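Local coordinates for uncharacterized protein (PDB 3L1W) that is of uncertain function but belongs to the endonuclease/exonuclease/phosphatase family and may act as a 3'-5' RNA exonuclease, at residues Lys206-Ala209 with Glu210-Glu213. Residues are numbered along the deposited sequence; the frame is centred on the assembly and turned at random.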
ATOM      1  N   LYS A 206      10.140   7.298 -14.707  1.00 21.14           N
ATOM      2  CA  LYS A 206      10.068   6.341 -15.808  1.00 21.06           C
ATOM      3  C   LYS A 206       8.612   6.120 -16.206  1.00 23.84           C
ATOM      4  O   LYS A 206       7.799   5.755 -15.366  1.00 21.41           O
ATOM      5  CB  LYS A 206      10.682   5.014 -15.364  1.00 23.79           C
ATOM      6  CG  LYS A 206      10.452   3.864 -16.325  1.00 33.07           C
ATOM      7  CD  LYS A 206      11.471   3.881 -17.439  1.00 30.89           C
ATOM      8  CE  LYS A 206      12.883   3.750 -16.892  1.00 28.87           C
ATOM      9  NZ  LYS A 206      13.892   3.746 -17.988  1.00 38.82           N
ATOM     10  N   PRO A 207       8.275   6.362 -17.483  1.00 22.85           N
ATOM     11  CA  PRO A 207       6.916   6.093 -17.975  1.00 22.89           C
ATOM     12  C   PRO A 207       6.554   4.619 -17.821  1.00 21.04           C
ATOM     13  O   PRO A 207       7.393   3.747 -18.056  1.00 21.97           O
ATOM     14  CB  PRO A 207       6.999   6.474 -19.457  1.00 27.44           C
ATOM     15  CG  PRO A 207       8.107   7.492 -19.510  1.00 27.34           C
ATOM     16  CD  PRO A 207       9.114   7.003 -18.509  1.00 24.59           C
ATOM     17  N   TRP A 208       5.321   4.342 -17.416  1.00 19.09           N
ATOM     18  CA  TRP A 208       4.937   2.962 -17.148  1.00 16.53           C
ATOM     19  C   TRP A 208       5.098   2.050 -18.369  1.00 17.48           C
ATOM     20  O   TRP A 208       5.465   0.878 -18.229  1.00 19.20           O
ATOM     21  CB  TRP A 208       3.530   2.903 -16.555  1.00 17.39           C
ATOM     22  CG  TRP A 208       3.501   3.305 -15.102  1.00 17.91           C
ATOM     23  CD1 TRP A 208       4.522   3.872 -14.383  1.00 19.67           C
ATOM     24  CD2 TRP A 208       2.400   3.171 -14.192  1.00 20.52           C
ATOM     25  NE1 TRP A 208       4.120   4.097 -13.084  1.00 20.76           N
ATOM     26  CE2 TRP A 208       2.827   3.671 -12.940  1.00 19.47           C
ATOM     27  CE3 TRP A 208       1.101   2.671 -14.310  1.00 22.68           C
ATOM     28  CZ2 TRP A 208       1.996   3.686 -11.818  1.00 18.53           C
ATOM     29  CZ3 TRP A 208       0.276   2.691 -13.191  1.00 23.93           C
ATOM     30  CH2 TRP A 208       0.729   3.193 -11.967  1.00 17.61           C
ATOM     31  N   ALA A 209       4.855   2.585 -19.564  1.00 20.45           N
ATOM     32  CA  ALA A 209       4.993   1.792 -20.777  1.00 21.06           C
ATOM     33  C   ALA A 209       6.444   1.353 -20.989  1.00 23.18           C
ATOM     34  O   ALA A 209       6.713   0.396 -21.718  1.00 24.03           O
ATOM     35  CB  ALA A 209       4.488   2.568 -21.976  1.00 24.01           C
ATOM     36  N   GLU A 210       7.371   2.041 -20.326  1.00 22.47           N
ATOM     37  CA  GLU A 210       8.803   1.751 -20.447  1.00 24.06           C
ATOM     38  C   GLU A 210       9.366   0.866 -19.334  1.00 23.05           C
ATOM     39  O   GLU A 210      10.547   0.519 -19.344  1.00 24.51           O
ATOM     40  CB  GLU A 210       9.594   3.057 -20.521  1.00 23.08           C
ATOM     41  CG  GLU A 210       9.332   3.844 -21.801  1.00 23.96           C
ATOM     42  CD  GLU A 210       9.971   5.220 -21.799  1.00 31.63           C
ATOM     43  OE1 GLU A 210      11.039   5.392 -21.181  1.00 36.36           O
ATOM     44  OE2 GLU A 210       9.401   6.136 -22.422  1.00 35.92           O
ATOM     45  N   LEU A 211       8.535   0.502 -18.369  1.00 17.48           N
ATOM     46  CA  LEU A 211       8.984  -0.444 -17.348  1.00 17.17           C
ATOM     47  C   LEU A 211       9.271  -1.792 -18.001  1.00 26.69           C
ATOM     48  O   LEU A 211       8.614  -2.168 -18.969  1.00 32.75           O
ATOM     49  CB  LEU A 211       7.916  -0.622 -16.284  1.00 17.22           C
ATOM     50  CG  LEU A 211       7.588   0.665 -15.533  1.00 17.94           C
ATOM     51  CD1 LEU A 211       6.299   0.504 -14.751  1.00 19.48           C
ATOM     52  CD2 LEU A 211       8.743   1.039 -14.606  1.00 21.27           C
ATOM     53  N   GLU A 212      10.268  -2.509 -17.493  1.00 21.32           N
ATOM     54  CA  GLU A 212      10.478  -3.885 -17.923  1.00 22.65           C
ATOM     55  C   GLU A 212       9.646  -4.828 -17.056  1.00 19.11           C
ATOM     56  O   GLU A 212       9.563  -4.656 -15.842  1.00 21.33           O
ATOM     57  CB  GLU A 212      11.964  -4.249 -17.840  1.00 24.38           C
ATOM     58  CG  GLU A 212      12.849  -3.358 -18.707  1.00 29.45           C
ATOM     59  CD  GLU A 212      14.307  -3.772 -18.676  1.00 37.08           C
ATOM     60  OE1 GLU A 212      14.587  -4.954 -18.392  1.00 32.05           O
ATOM     61  OE2 GLU A 212      15.175  -2.911 -18.926  1.00 40.03           O
ATOM     62  N   GLU A 213       9.016  -5.810 -17.690  1.00 18.17           N
ATOM     63  CA  GLU A 213       8.245  -6.821 -16.973  0.50 17.17           C
ATOM     64  C   GLU A 213       9.118  -8.049 -16.765  1.00 17.93           C
ATOM     65  O   GLU A 213       9.109  -8.984 -17.578  1.00 17.91           O
ATOM     66  CB  GLU A 213       6.994  -7.213 -17.761  0.50 19.96           C
ATOM     67  CG  GLU A 213       6.020  -6.075 -17.978  0.50 22.13           C
ATOM     68  CD  GLU A 213       4.913  -6.416 -18.959  0.50 21.56           C
ATOM     69  OE1 GLU A 213       4.841  -7.577 -19.419  0.50 19.10           O
ATOM     70  OE2 GLU A 213       4.120  -5.508 -19.278  0.50 21.83           O
TER
HETATM   71  O   HOH W   1       8.831  -1.856 -22.183  1.00 56.28           O
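A single 3-10 turn, in the surface loop between strands 191-193 and 215-220, brings Pro207 against Glu210 and Trp208 against Leu211. Two successive i to i+3 backbone bonds define it: Glu210 N gives its hydrogen to Pro207 O (2.8 Å), and Leu211 N does the same to Trp208 O (3.1 Å). Proline suits the start of such a turn, because its ring fixes phi near -60° and the amide hydrogen it lacks is not needed there. The Glu210 side chain, extended beyond CG, brings its carboxylate obliquely beside the CB-CG-CD side of the proline ring, with OE2 3.5 Å from Pro207 CG. Lys206 NZ stands 4.6 Å from Glu210 OE1, too far apart for a salt bridge, though the opposite charges may still attract weakly. The aliphatic part of Lys206 does the touching: with CG anti to the backbone N (chi1 170°) and the chain bent at chi2 and chi3, CD meets Glu210 CB, and CG lies 3.7 Å from Leu211 CD2. Leu211, the buried member, runs alongside Trp208, pointing the same way, and puts CD1 3.8 Å from the indole CD1; its other methyl serves Lys206, a division of labour that suits a branched residue. Both Trp208 and Leu211 also rest on Pro195, while the indole packs on Ile234 of the second subunit, placing the turn at the dimer interface. Where the helical geometry ends, a water donates to both Ala209 O and Leu211 O, bridging carbonyls as the chain straightens. Two successive i to i+3 bonds are the signature of a short 3-10 turn, here led by a proline, in a loop of a DNase I-like fold.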